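Local coordinates for lysosome-associated membrane glycoprotein 3 (Homo sapiens, PDB 4AKM) that takes part in the unfolded protein response and in lysosome-autophagosome fusion, and is represented here by its membrane-proximal luminal domain, at residues 16-21 / 147-152; 5-10 / 60-65; 106-111 / 135-140. One frame throughout, in Å; residues are numbered along the deposited sequence.

Interaction 1 of 3, residues 16-21 / 147-152; sequences CIKAEM and DHFGNV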
# COMPACT_ATOMS: atom_id res chain seq x y z
N CYS A 16 -5.30 14.47 2.55
CA CYS A 16 -5.76 13.75 1.37
C CYS A 16 -5.76 12.23 1.60
O CYS A 16 -6.71 11.54 1.23
CB CYS A 16 -4.86 14.10 0.18
SG CYS A 16 -4.99 12.98 -1.22
N ILE A 17 -4.70 11.74 2.23
CA ILE A 17 -4.53 10.31 2.49
C ILE A 17 -3.79 10.13 3.81
O ILE A 17 -2.76 10.74 4.04
CB ILE A 17 -3.71 9.62 1.38
CG1 ILE A 17 -4.52 9.49 0.09
CG2 ILE A 17 -3.23 8.25 1.83
CD1 ILE A 17 -3.77 8.81 -1.03
N LYS A 18 -4.33 9.28 4.68
CA LYS A 18 -3.66 8.95 5.93
C LYS A 18 -3.53 7.43 5.97
O LYS A 18 -4.54 6.73 5.93
CB LYS A 18 -4.46 9.45 7.12
CG LYS A 18 -3.72 9.41 8.45
CD LYS A 18 -4.70 9.53 9.62
CE LYS A 18 -4.02 10.03 10.89
NZ LYS A 18 -2.82 9.24 11.25
N ALA A 19 -2.31 6.92 6.05
CA ALA A 19 -2.12 5.48 6.01
C ALA A 19 -1.05 4.99 6.96
O ALA A 19 0.11 5.38 6.89
CB ALA A 19 -1.84 5.01 4.59
N GLU A 20 -1.47 4.12 7.87
CA GLU A 20 -0.57 3.42 8.76
C GLU A 20 -0.61 1.97 8.35
O GLU A 20 -1.68 1.45 8.06
CB GLU A 20 -1.04 3.58 10.20
CG GLU A 20 -1.28 5.03 10.59
CD GLU A 20 -1.91 5.15 11.96
OE1 GLU A 20 -2.25 4.10 12.54
OE2 GLU A 20 -2.07 6.28 12.46
N MET A 21 0.55 1.34 8.29
CA MET A 21 0.66 -0.07 7.90
C MET A 21 2.11 -0.50 7.88
O MET A 21 3.02 0.33 7.88
CB MET A 21 0.04 -0.33 6.52
CG MET A 21 0.71 0.41 5.36
SD MET A 21 -0.41 0.84 4.00
CE MET A 21 -1.06 -0.75 3.55
N ASP A 147 -8.56 15.72 10.73
CA ASP A 147 -7.35 14.90 10.76
C ASP A 147 -7.46 13.67 11.66
O ASP A 147 -6.47 13.24 12.25
CB ASP A 147 -6.13 15.74 11.16
CG ASP A 147 -5.87 16.88 10.20
OD1 ASP A 147 -6.76 17.18 9.38
OD2 ASP A 147 -4.77 17.48 10.27
N HIS A 148 -8.66 13.11 11.75
CA HIS A 148 -8.88 11.91 12.55
C HIS A 148 -9.41 10.77 11.70
O HIS A 148 -10.00 10.99 10.64
CB HIS A 148 -9.87 12.19 13.68
CG HIS A 148 -9.34 13.11 14.74
ND1 HIS A 148 -9.66 14.45 14.79
CD2 HIS A 148 -8.52 12.88 15.79
CE1 HIS A 148 -9.06 15.01 15.82
NE2 HIS A 148 -8.36 14.08 16.45
N PHE A 149 -9.19 9.55 12.17
CA PHE A 149 -9.74 8.37 11.52
C PHE A 149 -11.26 8.33 11.64
O PHE A 149 -11.82 8.62 12.70
CB PHE A 149 -9.11 7.09 12.09
CG PHE A 149 -7.75 6.78 11.54
CD1 PHE A 149 -7.58 6.49 10.19
CD2 PHE A 149 -6.63 6.76 12.36
CE1 PHE A 149 -6.33 6.20 9.67
CE2 PHE A 149 -5.38 6.47 11.85
CZ PHE A 149 -5.23 6.18 10.50
N GLY A 150 -11.92 7.96 10.55
CA GLY A 150 -13.38 7.94 10.49
C GLY A 150 -14.04 6.89 11.36
O GLY A 150 -13.44 6.36 12.31
N ASN A 151 -15.29 6.57 11.03
CA ASN A 151 -16.12 5.67 11.82
C ASN A 151 -15.64 4.21 11.85
O ASN A 151 -16.33 3.35 12.40
CB ASN A 151 -17.58 5.73 11.34
CG ASN A 151 -18.58 5.55 12.47
OD1 ASN A 151 -18.26 5.01 13.53
ND2 ASN A 151 -19.82 5.99 12.24
N VAL A 152 -14.49 3.94 11.24
CA VAL A 152 -13.83 2.63 11.26
C VAL A 152 -14.62 1.48 10.59
O VAL A 152 -15.84 1.54 10.43
CB VAL A 152 -13.37 2.23 12.71
CG1 VAL A 152 -14.27 1.16 13.32
CG2 VAL A 152 -11.91 1.78 12.70
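Lys18 and Phe149 bring the two backbones closest, yet their CA atoms stay 8.3 Å apart: the loop 147-152 runs past strand 16-21 without pairing with it, and side chains bridge the gap. Lys18 and Glu20, two residues apart and so on the same side of the strand, both point at the loop. They close on the outer end of the Phe149 ring from two directions. With CG anti to the backbone N (chi1 -168°), the Lys18 chain stretches out almost straight before bending at its last torsion, and its CD methylene settles over one ring face. This is a CH-pi contact, CD lying 3.8 Å from the centroid of the Phe149 ring and 23° off the ring normal, shifted toward the rim at CZ. Glu20 takes the edge instead: its OE2 comes near the ring plane at 3.4 Å from Phe149 CE2, and the carboxylate stands perpendicular to the ring. The same oxygen meets the ammonium group in a salt bridge, Lys18 NZ to Glu20 OE2 at 3.3 Å, weak as a hydrogen bond. The opposite face of the Phe149 ring is taken by the amide end of Gln138, Gln140 also packs on the ring, and Gly150 N is hydrogen-bonded to Gln140 OE1. At the start of the segment Cys16 and Ile17 both face Val9, a classic beta bulge within strand 14-27, and Cys16 forms a disulfide with Cys53. The contact thus lays the chain that follows strand 137-141 across the surface of the sheet containing that strand. Charge and ring complement each other here: methylene hydrogens, probably polarised by the nearby ammonium, face the electron-rich ring surface, while carboxylate oxygen meets the electron-poor C-H rim.

Interaction 2 of 3, residues 5-10 / 60-65; sequences GIYQVL and LLLNFQ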
# COMPACT_ATOMS: atom_id res chain seq x y z
N GLY A 5 4.49 1.78 9.46
CA GLY A 5 4.83 3.15 9.11
C GLY A 5 3.62 4.05 9.07
O GLY A 5 2.52 3.61 8.70
N ILE A 6 3.80 5.31 9.46
CA ILE A 6 2.72 6.28 9.41
C ILE A 6 2.93 7.26 8.25
O ILE A 6 3.81 8.13 8.29
CB ILE A 6 2.53 7.01 10.74
CG1 ILE A 6 2.24 6.00 11.85
CG2 ILE A 6 1.39 8.00 10.65
CD1 ILE A 6 3.44 5.68 12.72
N TYR A 7 2.11 7.10 7.23
CA TYR A 7 2.26 7.84 5.99
C TYR A 7 1.08 8.77 5.82
O TYR A 7 0.06 8.63 6.50
CB TYR A 7 2.34 6.88 4.82
CG TYR A 7 3.40 5.82 5.01
CD1 TYR A 7 4.71 6.17 5.30
CD2 TYR A 7 3.09 4.47 4.93
CE1 TYR A 7 5.68 5.21 5.49
CE2 TYR A 7 4.04 3.51 5.11
CZ TYR A 7 5.34 3.88 5.39
OH TYR A 7 6.29 2.91 5.57
N GLN A 8 1.22 9.70 4.88
CA GLN A 8 0.31 10.82 4.82
C GLN A 8 0.49 11.57 3.51
O GLN A 8 1.62 11.82 3.08
CB GLN A 8 0.64 11.74 5.99
CG GLN A 8 -0.38 12.78 6.30
CD GLN A 8 0.15 13.77 7.31
OE1 GLN A 8 0.97 14.63 6.97
NE2 GLN A 8 -0.30 13.65 8.56
N VAL A 9 -0.62 11.92 2.87
CA VAL A 9 -0.59 12.70 1.64
C VAL A 9 -1.43 13.96 1.84
O VAL A 9 -2.48 13.91 2.47
CB VAL A 9 -1.12 11.89 0.44
CG1 VAL A 9 -1.01 12.69 -0.84
CG2 VAL A 9 -0.36 10.57 0.30
N LEU A 10 -0.98 15.09 1.30
CA LEU A 10 -1.67 16.35 1.55
C LEU A 10 -2.01 17.17 0.30
O LEU A 10 -1.24 17.21 -0.66
CB LEU A 10 -0.85 17.22 2.51
CG LEU A 10 -0.74 16.74 3.96
CD1 LEU A 10 0.36 17.51 4.69
CD2 LEU A 10 -2.07 16.89 4.67
N LEU A 60 -0.99 7.07 -2.85
CA LEU A 60 0.08 7.08 -1.86
C LEU A 60 1.26 6.33 -2.45
O LEU A 60 1.18 5.15 -2.75
CB LEU A 60 -0.36 6.40 -0.57
CG LEU A 60 0.80 6.12 0.40
CD1 LEU A 60 1.47 7.41 0.81
CD2 LEU A 60 0.33 5.34 1.61
N LEU A 61 2.36 7.05 -2.64
CA LEU A 61 3.58 6.44 -3.12
C LEU A 61 4.64 6.47 -2.04
O LEU A 61 4.89 7.51 -1.42
CB LEU A 61 4.07 7.13 -4.39
CG LEU A 61 5.36 6.58 -5.00
CD1 LEU A 61 5.20 5.12 -5.42
CD2 LEU A 61 5.77 7.44 -6.16
N LEU A 62 5.27 5.32 -1.83
CA LEU A 62 6.28 5.15 -0.81
C LEU A 62 7.57 4.78 -1.49
O LEU A 62 7.65 3.76 -2.17
CB LEU A 62 5.87 4.04 0.14
CG LEU A 62 4.48 4.18 0.75
CD1 LEU A 62 4.14 2.94 1.55
CD2 LEU A 62 4.40 5.41 1.63
N ASN A 63 8.59 5.60 -1.32
CA ASN A 63 9.87 5.32 -1.95
C ASN A 63 10.93 4.96 -0.95
O ASN A 63 10.96 5.49 0.16
CB ASN A 63 10.34 6.50 -2.81
CG ASN A 63 10.23 6.21 -4.29
OD1 ASN A 63 9.28 6.62 -4.95
ND2 ASN A 63 11.21 5.47 -4.82
N PHE A 64 11.81 4.06 -1.35
CA PHE A 64 12.89 3.63 -0.49
C PHE A 64 14.07 3.28 -1.35
O PHE A 64 13.96 3.20 -2.57
CB PHE A 64 12.46 2.42 0.35
CG PHE A 64 11.80 1.33 -0.45
CD1 PHE A 64 12.57 0.40 -1.14
CD2 PHE A 64 10.43 1.25 -0.53
CE1 PHE A 64 11.97 -0.58 -1.89
CE2 PHE A 64 9.82 0.27 -1.27
CZ PHE A 64 10.59 -0.66 -1.95
N GLN A 65 15.21 3.07 -0.72
CA GLN A 65 16.37 2.61 -1.45
C GLN A 65 16.09 1.24 -2.04
O GLN A 65 15.96 0.26 -1.31
CB GLN A 65 17.61 2.58 -0.56
CG GLN A 65 18.68 3.56 -0.99
CD GLN A 65 18.19 5.00 -0.98
OE1 GLN A 65 17.73 5.53 -2.00
NE2 GLN A 65 18.28 5.64 0.19
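Between Gly5 and Leu10, Tyr7 and Val9 are the residues that turn to Leu60 and Leu62, and they do so in the interior of the beta prism of this LAMP luminal domain. Strand 5-11 belongs to the sheet of strands 14-27 and 137-141, strand 57-64 to that of 67-75 and 97-110; the axes of the short segments come within 7.8 Å at 128°, and side chains alone join them. Gly5, paired through its backbone with Met21, supplies one wall for the tyrosine: its carbonyl carbon lies 4.0 Å above the centre of the Tyr7 ring, and the phenol oxygen Tyr7 OH reaches to 3.8 Å from Gly5 CA. Tyr7 itself has CG anti to the carbonyl carbon (chi1 -53°), which swings the ring back along the strand over Gly5 and offers its other face to Leu62. There the methyl Leu62 CD2 sits almost centrally, 3.6 Å from the centroid of the Tyr7 ring in a CH-pi contact only 14° off the normal. The second methyl of the same leucine, Leu62 CD1, covers the rim at 3.6 Å from Tyr7 CE2. Flat between a methyl and a peptide, the ring is held on both faces, with Ile42, Pro44 and Ala49 packing round it as well. Nearer the backbone, Tyr7 CB meets Leu60 CD2 at 4.1 Å, a looser touch. Gln8 turns the other way, toward Leu15 and the surface. Val9 points inward again and is covered by Ile17 of the adjoining strand and by Leu60, whose own side chain also packs on Ala19 and Phe73. The two branched side chains meet at a slant, the methyl Val9 CG2 lying 3.7 Å from Leu60 CD1.

Interaction 3 of 3, residues 106-111 / 135-140; sequences VMFQTA and TDVQLQ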
# COMPACT_ATOMS: atom_id res chain seq x y z
N VAL A 106 -10.36 -4.49 -6.43
CA VAL A 106 -11.13 -3.83 -5.39
C VAL A 106 -10.62 -4.33 -4.04
O VAL A 106 -10.82 -5.48 -3.67
CB VAL A 106 -12.64 -4.10 -5.54
CG1 VAL A 106 -13.37 -3.78 -4.25
CG2 VAL A 106 -13.19 -3.28 -6.69
N MET A 107 -9.94 -3.44 -3.33
CA MET A 107 -9.18 -3.84 -2.16
C MET A 107 -9.34 -2.88 -1.00
O MET A 107 -9.21 -1.66 -1.17
CB MET A 107 -7.70 -3.99 -2.53
CG MET A 107 -6.87 -4.67 -1.46
SD MET A 107 -5.16 -4.89 -1.95
CE MET A 107 -4.61 -6.02 -0.68
N PHE A 108 -9.61 -3.44 0.17
CA PHE A 108 -9.85 -2.67 1.39
C PHE A 108 -10.99 -1.69 1.17
O PHE A 108 -10.94 -0.56 1.64
CB PHE A 108 -8.61 -1.89 1.84
CG PHE A 108 -7.43 -2.75 2.22
CD1 PHE A 108 -7.47 -4.13 2.09
CD2 PHE A 108 -6.29 -2.17 2.74
CE1 PHE A 108 -6.38 -4.90 2.44
CE2 PHE A 108 -5.21 -2.93 3.11
CZ PHE A 108 -5.25 -4.31 2.96
N GLN A 109 -12.02 -2.12 0.45
CA GLN A 109 -13.15 -1.25 0.16
C GLN A 109 -13.87 -0.82 1.44
O GLN A 109 -14.22 -1.66 2.28
CB GLN A 109 -14.12 -1.91 -0.82
CG GLN A 109 -15.18 -0.96 -1.37
CD GLN A 109 -16.16 -1.64 -2.29
OE1 GLN A 109 -16.21 -2.87 -2.37
NE2 GLN A 109 -16.97 -0.85 -3.00
N THR A 110 -14.10 0.48 1.58
CA THR A 110 -14.63 1.05 2.82
C THR A 110 -15.60 2.19 2.51
O THR A 110 -15.35 2.99 1.61
CB THR A 110 -13.49 1.64 3.68
OG1 THR A 110 -12.49 0.63 3.90
CG2 THR A 110 -14.02 2.13 5.02
N ALA A 111 -16.69 2.25 3.27
CA ALA A 111 -17.67 3.33 3.14
C ALA A 111 -16.98 4.69 3.30
O ALA A 111 -16.17 4.88 4.20
CB ALA A 111 -18.78 3.18 4.16
N THR A 135 0.22 -5.35 6.76
CA THR A 135 -0.06 -5.77 8.12
C THR A 135 -0.33 -4.53 8.95
O THR A 135 0.10 -3.45 8.58
CB THR A 135 1.15 -6.54 8.70
OG1 THR A 135 0.85 -6.98 10.02
CG2 THR A 135 2.36 -5.65 8.76
N ASP A 136 -1.05 -4.66 10.06
CA ASP A 136 -1.29 -3.52 10.96
C ASP A 136 -1.88 -2.30 10.26
O ASP A 136 -1.58 -1.16 10.60
CB ASP A 136 0.00 -3.14 11.69
CG ASP A 136 0.38 -4.15 12.75
OD1 ASP A 136 -0.47 -4.42 13.62
OD2 ASP A 136 1.50 -4.69 12.69
N VAL A 137 -2.71 -2.57 9.26
CA VAL A 137 -3.26 -1.53 8.42
C VAL A 137 -4.36 -0.73 9.10
O VAL A 137 -5.34 -1.30 9.60
CB VAL A 137 -3.85 -2.14 7.12
CG1 VAL A 137 -4.51 -1.06 6.28
CG2 VAL A 137 -2.78 -2.87 6.33
N GLN A 138 -4.20 0.58 9.13
CA GLN A 138 -5.32 1.49 9.30
C GLN A 138 -5.14 2.68 8.38
O GLN A 138 -4.16 3.41 8.49
CB GLN A 138 -5.46 1.96 10.74
CG GLN A 138 -6.68 2.84 10.95
CD GLN A 138 -7.15 2.85 12.38
OE1 GLN A 138 -6.54 2.24 13.26
NE2 GLN A 138 -8.25 3.55 12.64
N LEU A 139 -6.08 2.88 7.46
CA LEU A 139 -5.95 3.95 6.49
C LEU A 139 -7.27 4.65 6.22
O LEU A 139 -8.33 4.21 6.67
CB LEU A 139 -5.34 3.42 5.18
CG LEU A 139 -6.00 2.25 4.44
CD1 LEU A 139 -7.20 2.68 3.61
CD2 LEU A 139 -4.97 1.55 3.56
N GLN A 140 -7.19 5.75 5.48
CA GLN A 140 -8.35 6.53 5.10
C GLN A 140 -7.95 7.44 3.95
O GLN A 140 -6.83 7.96 3.91
CB GLN A 140 -8.87 7.35 6.28
CG GLN A 140 -10.19 8.07 6.02
CD GLN A 140 -10.86 8.56 7.29
OE1 GLN A 140 -10.59 8.05 8.38
NE2 GLN A 140 -11.73 9.55 7.16
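Phe108 carries its ring with CG anti to the carbonyl carbon (chi1 -64°), directed inward at Val137 and Leu139, while Leu139 places CG between its backbone N and carbonyl carbon (chi1 55°), a tight arrangement that brings its CD2 methyl to the edge of the ring. The touching is done by one side of the phenyl group. Val137 arrives from the opposite direction, and its methyl CG1 lies 3.7 Å from Phe108 CE2, with the second methyl Val137 CG2 at 4.0 Å from that same ring carbon. Leu139 comes in at about a right angle: Leu139 CD2, near the ring plane, is 4.0 Å from Phe108 CD2. Both segments turn a corner close to this point, one at Phe108 and the other at Asp136, each residue having a left-handed backbone conformation. The corner at Asp136 redirects the chain between faces of the beta prism, while strand 14-27 pairs with both halves, Gly22 with Thr135 and Glu20 with Gln138; Val137 also pairs with Cys118. Strand 137-141 thus lies in the sheet of strands 5-11 and 14-27, whereas strand 97-110 is an edge strand of the other sheet, with no backbone bond between the two segments; buried apolar side chains alone join them. Phe116 stacks with the Phe108 ring, and Ile82 also packs on it, while Met21 and Ala19 support Val137 and Leu139 from the neighbouring strand. The corner in 106-111 is spanned by a side-chain hydrogen bond from Thr110 OG1 to Phe108 O, 3.0 Å long, the hydroxyl standing well above the carbonyl plane.

From the N terminus, residues 5-10 and 16-21 come first as consecutive strands paired in one sheet. Interaction 2 closes first, when the chain reaches 60-65 in the other sheet and joins the two. Its loop crosses that of interaction 1, which opens at 16-21 and stays open to 147-152. After interaction 2 has closed, interaction 3 opens at 106-111 and closes at 135-140, wholly within the span of interaction 1 and in series with interaction 2; it joins the sheets a second time, its centre about 15 Å from that of interaction 2. Interaction 1 then lays the late loop on the outer surface. Strand 14-27 lies between strands 5-11 and 137-141, connecting all three contacts.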